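Local coordinates for protein beta-galactosidase (Marinomonas sp. ef1, PDB 6Y2K) that hydrolyses terminal non-reducing beta-D-galactose residues from beta-galactosides, as a cold-active hexameric GH42 enzyme of an Antarctic bacterium, at residues Val289-Leu301 against Phe436-Glu448. Sequence-based numbering, arbitrary orientation.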
ATOM      1  N   VAL A 289      -9.132  26.973   4.461  1.00 14.56           N
ATOM      2  CA  VAL A 289      -8.375  28.235   4.601  1.00 14.62           C
ATOM      3  C   VAL A 289      -7.551  28.681   3.384  1.00 14.73           C
ATOM      4  O   VAL A 289      -7.109  29.839   3.326  1.00 14.86           O
ATOM      5  CB  VAL A 289      -7.447  28.195   5.840  1.00 14.85           C
ATOM      6  CG1 VAL A 289      -8.280  28.062   7.112  1.00 15.10           C
ATOM      7  CG2 VAL A 289      -6.423  27.065   5.746  1.00 14.88           C
ATOM      8  N   GLY A 290      -7.320  27.782   2.426  1.00 14.33           N
ATOM      9  CA  GLY A 290      -6.430  28.060   1.306  1.00 14.02           C
ATOM     10  C   GLY A 290      -4.987  27.809   1.680  1.00 14.05           C
ATOM     11  O   GLY A 290      -4.646  27.714   2.857  1.00 13.50           O
ATOM     12  N   HIS A 291      -4.128  27.690   0.675  1.00 14.25           N
ATOM     13  CA  HIS A 291      -2.713  27.451   0.919  1.00 14.11           C
ATOM     14  C   HIS A 291      -2.135  28.679   1.630  1.00 13.96           C
ATOM     15  O   HIS A 291      -2.546  29.804   1.328  1.00 14.19           O
ATOM     16  CB  HIS A 291      -1.968  27.178  -0.392  1.00 14.07           C
ATOM     17  CG  HIS A 291      -0.538  26.793  -0.204  1.00 14.06           C
ATOM     18  ND1 HIS A 291       0.485  27.722  -0.174  1.00 14.30           N
ATOM     19  CD2 HIS A 291       0.047  25.581  -0.047  1.00 14.30           C
ATOM     20  CE1 HIS A 291       1.635  27.094   0.009  1.00 14.42           C
ATOM     21  NE2 HIS A 291       1.398  25.795   0.087  1.00 14.12           N
ATOM     22  N   PRO A 292      -1.205  28.479   2.588  1.00 14.01           N
ATOM     23  CA  PRO A 292      -0.666  29.627   3.361  1.00 13.99           C
ATOM     24  C   PRO A 292      -0.055  30.792   2.565  1.00 14.21           C
ATOM     25  O   PRO A 292       0.017  31.915   3.090  1.00 14.44           O
ATOM     26  CB  PRO A 292       0.410  28.973   4.219  1.00 14.00           C
ATOM     27  CG  PRO A 292      -0.123  27.605   4.458  1.00 13.80           C
ATOM     28  CD  PRO A 292      -0.711  27.203   3.140  1.00 13.55           C
ATOM     29  N   ASP A 293       0.367  30.528   1.324  1.00 14.03           N
ATOM     30  CA  ASP A 293       0.953  31.534   0.433  1.00 14.37           C
ATOM     31  C   ASP A 293       0.090  31.973  -0.755  1.00 14.07           C
ATOM     32  O   ASP A 293       0.559  32.739  -1.604  1.00 14.03           O
ATOM     33  CB  ASP A 293       2.298  31.012  -0.077  1.00 14.46           C
ATOM     34  CG  ASP A 293       3.209  30.615   1.048  1.00 15.06           C
ATOM     35  OD1 ASP A 293       3.303  31.412   2.029  1.00 14.59           O
ATOM     36  OD2 ASP A 293       3.794  29.502   0.988  1.00 14.64           O
ATOM     37  N   ALA A 294      -1.162  31.529  -0.808  1.00 13.95           N
ATOM     38  CA  ALA A 294      -2.017  31.807  -1.956  1.00 14.01           C
ATOM     39  C   ALA A 294      -2.325  33.301  -2.065  1.00 13.96           C
ATOM     40  O   ALA A 294      -2.233  33.882  -3.146  1.00 14.30           O
ATOM     41  CB  ALA A 294      -3.302  30.998  -1.870  1.00 13.97           C
ATOM     42  N   GLY A 295      -2.672  33.913  -0.936  1.00 13.64           N
ATOM     43  CA  GLY A 295      -2.891  35.360  -0.872  1.00 13.50           C
ATOM     44  C   GLY A 295      -1.575  36.113  -0.888  1.00 13.38           C
ATOM     45  O   GLY A 295      -1.379  37.019  -1.695  1.00 12.97           O
ATOM     46  N   ALA A 296      -0.687  35.711   0.020  1.00 13.53           N
ATOM     47  CA  ALA A 296       0.637  36.311   0.200  1.00 13.63           C
ATOM     48  C   ALA A 296       1.407  36.544  -1.092  1.00 13.53           C
ATOM     49  O   ALA A 296       1.906  37.643  -1.325  1.00 13.94           O
ATOM     50  CB  ALA A 296       1.465  35.454   1.151  1.00 13.68           C
ATOM     51  N   PHE A 297       1.524  35.507  -1.923  1.00 13.56           N
ATOM     52  CA  PHE A 297       2.222  35.615  -3.203  1.00 13.20           C
ATOM     53  C   PHE A 297       1.682  36.780  -4.032  1.00 13.32           C
ATOM     54  O   PHE A 297       2.447  37.594  -4.545  1.00 13.33           O
ATOM     55  CB  PHE A 297       2.107  34.307  -4.005  1.00 13.15           C
ATOM     56  CG  PHE A 297       2.915  34.310  -5.277  1.00 13.01           C
ATOM     57  CD1 PHE A 297       4.246  33.907  -5.272  1.00 12.79           C
ATOM     58  CD2 PHE A 297       2.358  34.745  -6.477  1.00 13.16           C
ATOM     59  CE1 PHE A 297       5.000  33.927  -6.431  1.00 12.92           C
ATOM     60  CE2 PHE A 297       3.114  34.762  -7.648  1.00 13.03           C
ATOM     61  CZ  PHE A 297       4.430  34.346  -7.624  1.00 13.10           C
ATOM     62  N   HIS A 298       0.361  36.852  -4.140  1.00 13.29           N
ATOM     63  CA  HIS A 298      -0.307  37.875  -4.933  1.00 13.90           C
ATOM     64  C   HIS A 298      -0.323  39.257  -4.264  1.00 13.96           C
ATOM     65  O   HIS A 298      -0.219  40.268  -4.951  1.00 14.37           O
ATOM     66  CB  HIS A 298      -1.714  37.405  -5.288  1.00 13.97           C
ATOM     67  CG  HIS A 298      -1.708  36.210  -6.180  1.00 14.32           C
ATOM     68  ND1 HIS A 298      -1.844  34.926  -5.702  1.00 14.58           N
ATOM     69  CD2 HIS A 298      -1.509  36.099  -7.515  1.00 14.78           C
ATOM     70  CE1 HIS A 298      -1.752  34.074  -6.708  1.00 14.92           C
ATOM     71  NE2 HIS A 298      -1.549  34.758  -7.818  1.00 15.17           N
ATOM     72  N   HIS A 299      -0.437  39.303  -2.941  1.00 14.13           N
ATOM     73  CA  HIS A 299      -0.336  40.583  -2.231  1.00 14.48           C
ATOM     74  C   HIS A 299       1.012  41.255  -2.568  1.00 14.60           C
ATOM     75  O   HIS A 299       1.057  42.440  -2.880  1.00 14.68           O
ATOM     76  CB  HIS A 299      -0.424  40.415  -0.719  1.00 14.19           C
ATOM     77  CG  HIS A 299      -1.714  39.842  -0.227  1.00 14.14           C
ATOM     78  ND1 HIS A 299      -2.938  40.187  -0.749  1.00 13.98           N
ATOM     79  CD2 HIS A 299      -1.968  38.979   0.785  1.00 14.12           C
ATOM     80  CE1 HIS A 299      -3.893  39.553  -0.090  1.00 14.34           C
ATOM     81  NE2 HIS A 299      -3.330  38.806   0.843  1.00 14.30           N
ATOM     82  N   ASP A 300       2.097  40.482  -2.518  1.00 14.88           N
ATOM     83  CA  ASP A 300       3.443  40.998  -2.829  1.00 15.28           C
ATOM     84  C   ASP A 300       3.644  41.338  -4.318  1.00 15.21           C
ATOM     85  O   ASP A 300       4.231  42.376  -4.648  1.00 15.56           O
ATOM     86  CB  ASP A 300       4.529  40.018  -2.340  1.00 15.47           C
ATOM     87  CG  ASP A 300       4.599  39.913  -0.805  1.00 15.86           C
ATOM     88  OD1 ASP A 300       4.169  40.866  -0.093  1.00 15.55           O
ATOM     89  OD2 ASP A 300       5.084  38.860  -0.312  1.00 15.32           O
ATOM     90  N   LEU A 301       3.167  40.475  -5.208  1.00 15.02           N
ATOM     91  CA  LEU A 301       3.215  40.749  -6.652  1.00 15.41           C
ATOM     92  C   LEU A 301       2.467  42.049  -6.995  1.00 15.45           C
ATOM     93  O   LEU A 301       2.997  42.919  -7.694  1.00 15.79           O
ATOM     94  CB  LEU A 301       2.623  39.570  -7.436  1.00 15.17           C
ATOM     95  CG  LEU A 301       2.385  39.700  -8.944  1.00 15.04           C
ATOM     96  CD1 LEU A 301       3.689  39.814  -9.716  1.00 14.86           C
ATOM     97  CD2 LEU A 301       1.584  38.499  -9.420  1.00 14.90           C
ATOM     98  N   PHE A 436       5.461  29.818 -13.230  1.00 15.02           N
ATOM     99  CA  PHE A 436       4.678  30.267 -12.083  1.00 15.00           C
ATOM    100  C   PHE A 436       4.817  29.325 -10.880  1.00 14.47           C
ATOM    101  O   PHE A 436       4.965  29.786  -9.742  1.00 14.13           O
ATOM    102  CB  PHE A 436       3.197  30.440 -12.449  1.00 15.13           C
ATOM    103  CG  PHE A 436       2.407  31.150 -11.392  1.00 14.99           C
ATOM    104  CD1 PHE A 436       1.928  30.464 -10.284  1.00 14.98           C
ATOM    105  CD2 PHE A 436       2.177  32.512 -11.485  1.00 15.29           C
ATOM    106  CE1 PHE A 436       1.219  31.125  -9.300  1.00 15.05           C
ATOM    107  CE2 PHE A 436       1.469  33.180 -10.503  1.00 15.18           C
ATOM    108  CZ  PHE A 436       0.987  32.485  -9.413  1.00 15.23           C
ATOM    109  N   PHE A 437       4.766  28.014 -11.132  1.00 14.39           N
ATOM    110  CA  PHE A 437       4.879  27.023 -10.055  1.00 14.36           C
ATOM    111  C   PHE A 437       6.246  27.161  -9.373  1.00 13.91           C
ATOM    112  O   PHE A 437       6.337  27.148  -8.149  1.00 14.00           O
ATOM    113  CB  PHE A 437       4.743  25.582 -10.570  1.00 14.74           C
ATOM    114  CG  PHE A 437       3.373  25.197 -11.080  1.00 15.33           C
ATOM    115  CD1 PHE A 437       2.363  26.128 -11.352  1.00 15.57           C
ATOM    116  CD2 PHE A 437       3.126  23.856 -11.378  1.00 15.76           C
ATOM    117  CE1 PHE A 437       1.138  25.718 -11.863  1.00 15.70           C
ATOM    118  CE2 PHE A 437       1.903  23.447 -11.887  1.00 15.82           C
ATOM    119  CZ  PHE A 437       0.909  24.381 -12.130  1.00 15.97           C
ATOM    120  N   TRP A 438       7.297  27.271 -10.175  1.00 13.93           N
ATOM    121  CA  TRP A 438       8.666  27.394  -9.663  1.00 13.78           C
ATOM    122  C   TRP A 438       8.824  28.665  -8.818  1.00 13.82           C
ATOM    123  O   TRP A 438       9.369  28.597  -7.715  1.00 13.26           O
ATOM    124  CB  TRP A 438       9.677  27.355 -10.817  1.00 13.97           C
ATOM    125  CG  TRP A 438      11.113  27.584 -10.409  1.00 13.68           C
ATOM    126  CD1 TRP A 438      11.917  28.587 -10.835  1.00 13.70           C
ATOM    127  CD2 TRP A 438      11.900  26.794  -9.501  1.00 13.92           C
ATOM    128  NE1 TRP A 438      13.158  28.488 -10.256  1.00 14.17           N
ATOM    129  CE2 TRP A 438      13.180  27.397  -9.431  1.00 13.94           C
ATOM    130  CE3 TRP A 438      11.650  25.646  -8.737  1.00 13.73           C
ATOM    131  CZ2 TRP A 438      14.222  26.879  -8.632  1.00 13.98           C
ATOM    132  CZ3 TRP A 438      12.680  25.131  -7.934  1.00 13.90           C
ATOM    133  CH2 TRP A 438      13.948  25.761  -7.881  1.00 14.03           C
ATOM    134  N   CYS A 439       8.313  29.798  -9.318  1.00 13.92           N
ATOM    135  CA  CYS A 439       8.331  31.061  -8.559  1.00 14.01           C
ATOM    136  C   CYS A 439       7.589  30.908  -7.225  1.00 13.88           C
ATOM    137  O   CYS A 439       8.098  31.301  -6.164  1.00 13.71           O
ATOM    138  CB  CYS A 439       7.725  32.216  -9.368  1.00 14.16           C
ATOM    139  SG  CYS A 439       8.677  32.785 -10.799  1.00 14.20           S
ATOM    140  N   TYR A 440       6.415  30.282  -7.285  1.00 13.44           N
ATOM    141  CA  TYR A 440       5.582  30.056  -6.105  1.00 13.47           C
ATOM    142  C   TYR A 440       6.277  29.162  -5.078  1.00 13.44           C
ATOM    143  O   TYR A 440       6.211  29.438  -3.893  1.00 13.40           O
ATOM    144  CB  TYR A 440       4.242  29.426  -6.505  1.00 13.32           C
ATOM    145  CG  TYR A 440       3.205  29.411  -5.412  1.00 13.35           C
ATOM    146  CD1 TYR A 440       3.108  28.338  -4.524  1.00 13.35           C
ATOM    147  CD2 TYR A 440       2.302  30.462  -5.268  1.00 13.36           C
ATOM    148  CE1 TYR A 440       2.146  28.322  -3.525  1.00 13.29           C
ATOM    149  CE2 TYR A 440       1.330  30.443  -4.278  1.00 13.27           C
ATOM    150  CZ  TYR A 440       1.263  29.377  -3.405  1.00 13.16           C
ATOM    151  OH  TYR A 440       0.294  29.355  -2.433  1.00 13.59           O
ATOM    152  N   ARG A 441       6.940  28.102  -5.539  1.00 13.35           N
ATOM    153  CA  ARG A 441       7.651  27.184  -4.628  1.00 13.71           C
ATOM    154  C   ARG A 441       8.943  27.791  -4.040  1.00 13.76           C
ATOM    155  O   ARG A 441       9.303  27.479  -2.895  1.00 13.74           O
ATOM    156  CB  ARG A 441       7.926  25.841  -5.307  1.00 13.74           C
ATOM    157  CG  ARG A 441       6.669  25.072  -5.697  1.00 13.93           C
ATOM    158  CD  ARG A 441       5.808  24.703  -4.499  1.00 14.30           C
ATOM    159  NE  ARG A 441       4.529  24.098  -4.884  1.00 14.27           N
ATOM    160  CZ  ARG A 441       3.541  23.810  -4.035  1.00 14.86           C
ATOM    161  NH1 ARG A 441       3.662  24.046  -2.731  1.00 15.38           N
ATOM    162  NH2 ARG A 441       2.416  23.266  -4.484  1.00 14.47           N
ATOM    163  N   MET A 442       9.614  28.658  -4.796  1.00 13.88           N
ATOM    164  CA  MET A 442      10.739  29.433  -4.234  1.00 14.43           C
ATOM    165  C   MET A 442      10.208  30.393  -3.158  1.00 14.16           C
ATOM    166  O   MET A 442      10.805  30.523  -2.091  1.00 14.08           O
ATOM    167  CB  MET A 442      11.511  30.202  -5.314  1.00 14.92           C
ATOM    168  CG  MET A 442      12.288  29.311  -6.280  1.00 15.68           C
ATOM    169  SD  MET A 442      13.655  30.167  -7.090  1.00 16.19           S
ATOM    170  CE  MET A 442      14.922  30.027  -5.835  1.00 16.08           C
ATOM    171  N   TYR A 443       9.062  31.017  -3.441  1.00 13.94           N
ATOM    172  CA  TYR A 443       8.408  31.929  -2.507  1.00 13.82           C
ATOM    173  C   TYR A 443       7.956  31.212  -1.225  1.00 13.70           C
ATOM    174  O   TYR A 443       8.157  31.729  -0.123  1.00 13.37           O
ATOM    175  CB  TYR A 443       7.229  32.626  -3.198  1.00 13.92           C
ATOM    176  CG  TYR A 443       6.485  33.628  -2.341  1.00 14.04           C
ATOM    177  CD1 TYR A 443       6.939  34.948  -2.210  1.00 14.24           C
ATOM    178  CD2 TYR A 443       5.319  33.268  -1.682  1.00 14.38           C
ATOM    179  CE1 TYR A 443       6.240  35.874  -1.444  1.00 14.45           C
ATOM    180  CE2 TYR A 443       4.618  34.177  -0.907  1.00 14.49           C
ATOM    181  CZ  TYR A 443       5.082  35.477  -0.789  1.00 14.39           C
ATOM    182  OH  TYR A 443       4.373  36.355  -0.011  1.00 14.87           O
ATOM    183  N   GLU A 444       7.353  30.032  -1.377  1.00 13.31           N
ATOM    184  CA  GLU A 444       6.941  29.207  -0.235  1.00 13.60           C
ATOM    185  C   GLU A 444       8.103  28.904   0.712  1.00 13.57           C
ATOM    186  O   GLU A 444       7.945  28.997   1.930  1.00 13.00           O
ATOM    187  CB  GLU A 444       6.308  27.896  -0.714  1.00 13.63           C
ATOM    188  CG  GLU A 444       5.937  26.916   0.389  1.00 13.74           C
ATOM    189  CD  GLU A 444       5.311  25.639  -0.145  1.00 13.83           C
ATOM    190  OE1 GLU A 444       4.290  25.191   0.415  1.00 14.11           O
ATOM    191  OE2 GLU A 444       5.848  25.081  -1.125  1.00 14.15           O
ATOM    192  N   ALA A 445       9.251  28.537   0.146  1.00 13.65           N
ATOM    193  CA  ALA A 445      10.469  28.293   0.930  1.00 14.02           C
ATOM    194  C   ALA A 445      10.916  29.534   1.726  1.00 14.24           C
ATOM    195  O   ALA A 445      11.261  29.426   2.907  1.00 14.10           O
ATOM    196  CB  ALA A 445      11.592  27.807   0.023  1.00 13.96           C
ATOM    197  N   MET A 446      10.890  30.702   1.084  1.00 14.78           N
ATOM    198  CA  MET A 446      11.184  31.981   1.761  1.00 15.11           C
ATOM    199  C   MET A 446      10.235  32.212   2.929  1.00 15.05           C
ATOM    200  O   MET A 446      10.659  32.602   4.031  1.00 14.80           O
ATOM    201  CB  MET A 446      11.048  33.167   0.802  1.00 15.52           C
ATOM    202  CG  MET A 446      12.090  33.243  -0.302  1.00 15.79           C
ATOM    203  SD  MET A 446      11.675  34.584  -1.438  1.00 16.38           S
ATOM    204  CE  MET A 446      13.086  34.483  -2.520  1.00 16.51           C
ATOM    205  N   ARG A 447       8.952  31.959   2.682  1.00 14.64           N
ATOM    206  CA  ARG A 447       7.910  32.172   3.683  1.00 14.55           C
ATOM    207  C   ARG A 447       7.977  31.190   4.851  1.00 14.79           C
ATOM    208  O   ARG A 447       7.707  31.576   5.999  1.00 14.17           O
ATOM    209  CB  ARG A 447       6.534  32.115   3.026  1.00 14.41           C
ATOM    210  CG  ARG A 447       6.265  33.285   2.085  1.00 14.29           C
ATOM    211  CD  ARG A 447       5.455  34.358   2.784  1.00 14.16           C
ATOM    212  NE  ARG A 447       4.092  33.887   3.029  1.00 14.30           N
ATOM    213  CZ  ARG A 447       3.221  34.444   3.864  1.00 14.47           C
ATOM    214  NH1 ARG A 447       3.544  35.526   4.577  1.00 14.86           N
ATOM    215  NH2 ARG A 447       2.011  33.908   3.992  1.00 14.40           N
ATOM    216  N   GLU A 448       8.340  29.934   4.567  1.00 14.83           N
ATOM    217  CA  GLU A 448       8.579  28.929   5.623  1.00 15.23           C
ATOM    218  C   GLU A 448       9.790  29.281   6.510  1.00 15.40           C
ATOM    219  O   GLU A 448       9.918  28.758   7.617  1.00 15.16           O
ATOM    220  CB  GLU A 448       8.762  27.529   5.016  1.00 15.47           C
ATOM    221  CG  GLU A 448       7.466  26.925   4.498  1.00 15.92           C
ATOM    222  CD  GLU A 448       7.660  25.600   3.754  1.00 16.45           C
ATOM    223  OE1 GLU A 448       8.754  25.357   3.215  1.00 17.44           O
ATOM    224  OE2 GLU A 448       6.701  24.800   3.697  1.00 17.02           O
TER
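A single knob-into-hole contact joins the catalytic TIM barrel to the trimerisation domain, with Phe297 of helix 294-305 as the knob between Phe436, Cys439, Tyr440 and Tyr443 of helix 435-448. The Phe297 ring stands edge-on to the face of Tyr443, planes at 86°, with CD1 3.7 Å from Tyr443 CG. Tyr440 CD2 lies over one Phe297 face. CE2 of Phe297 meets Phe436 CZ at 3.6 Å. Phe297 enters this aromatic cluster because chi1 of -175° turns its ring opposite the backbone N. The short helix segments cross at 103°, and polar bonds flank the apolar centre. At one end Tyr443 OH donates to Asp300 OD2 (2.6 Å) from above the carboxylate plane. At the barrel-side turn His291 to Ala294, Arg447 bends at chi2 and chi3 and lays its guanidinium over Ala296 CB. Its NE donates a nearly straight hydrogen bond to Asp293 OD1 (2.8 Å) on the carboxylate's anti side, part of a salt bridge. Arg611 also pairs with OD1. Arg447 NH2 donates a bent bond to Pro292 O (3.0 Å). A leucine in place of Arg447 would probably leave Pro292 O without this donor and Asp293 short of one arginine partner. In the same turn His291 NE2 donates a bent bond to Glu444 OE1 (3.0 Å), in its ring plane but above the carboxylate plane. Arg441 NH1, also paired with Glu282, holds Glu444 OE2 at 2.9 Å.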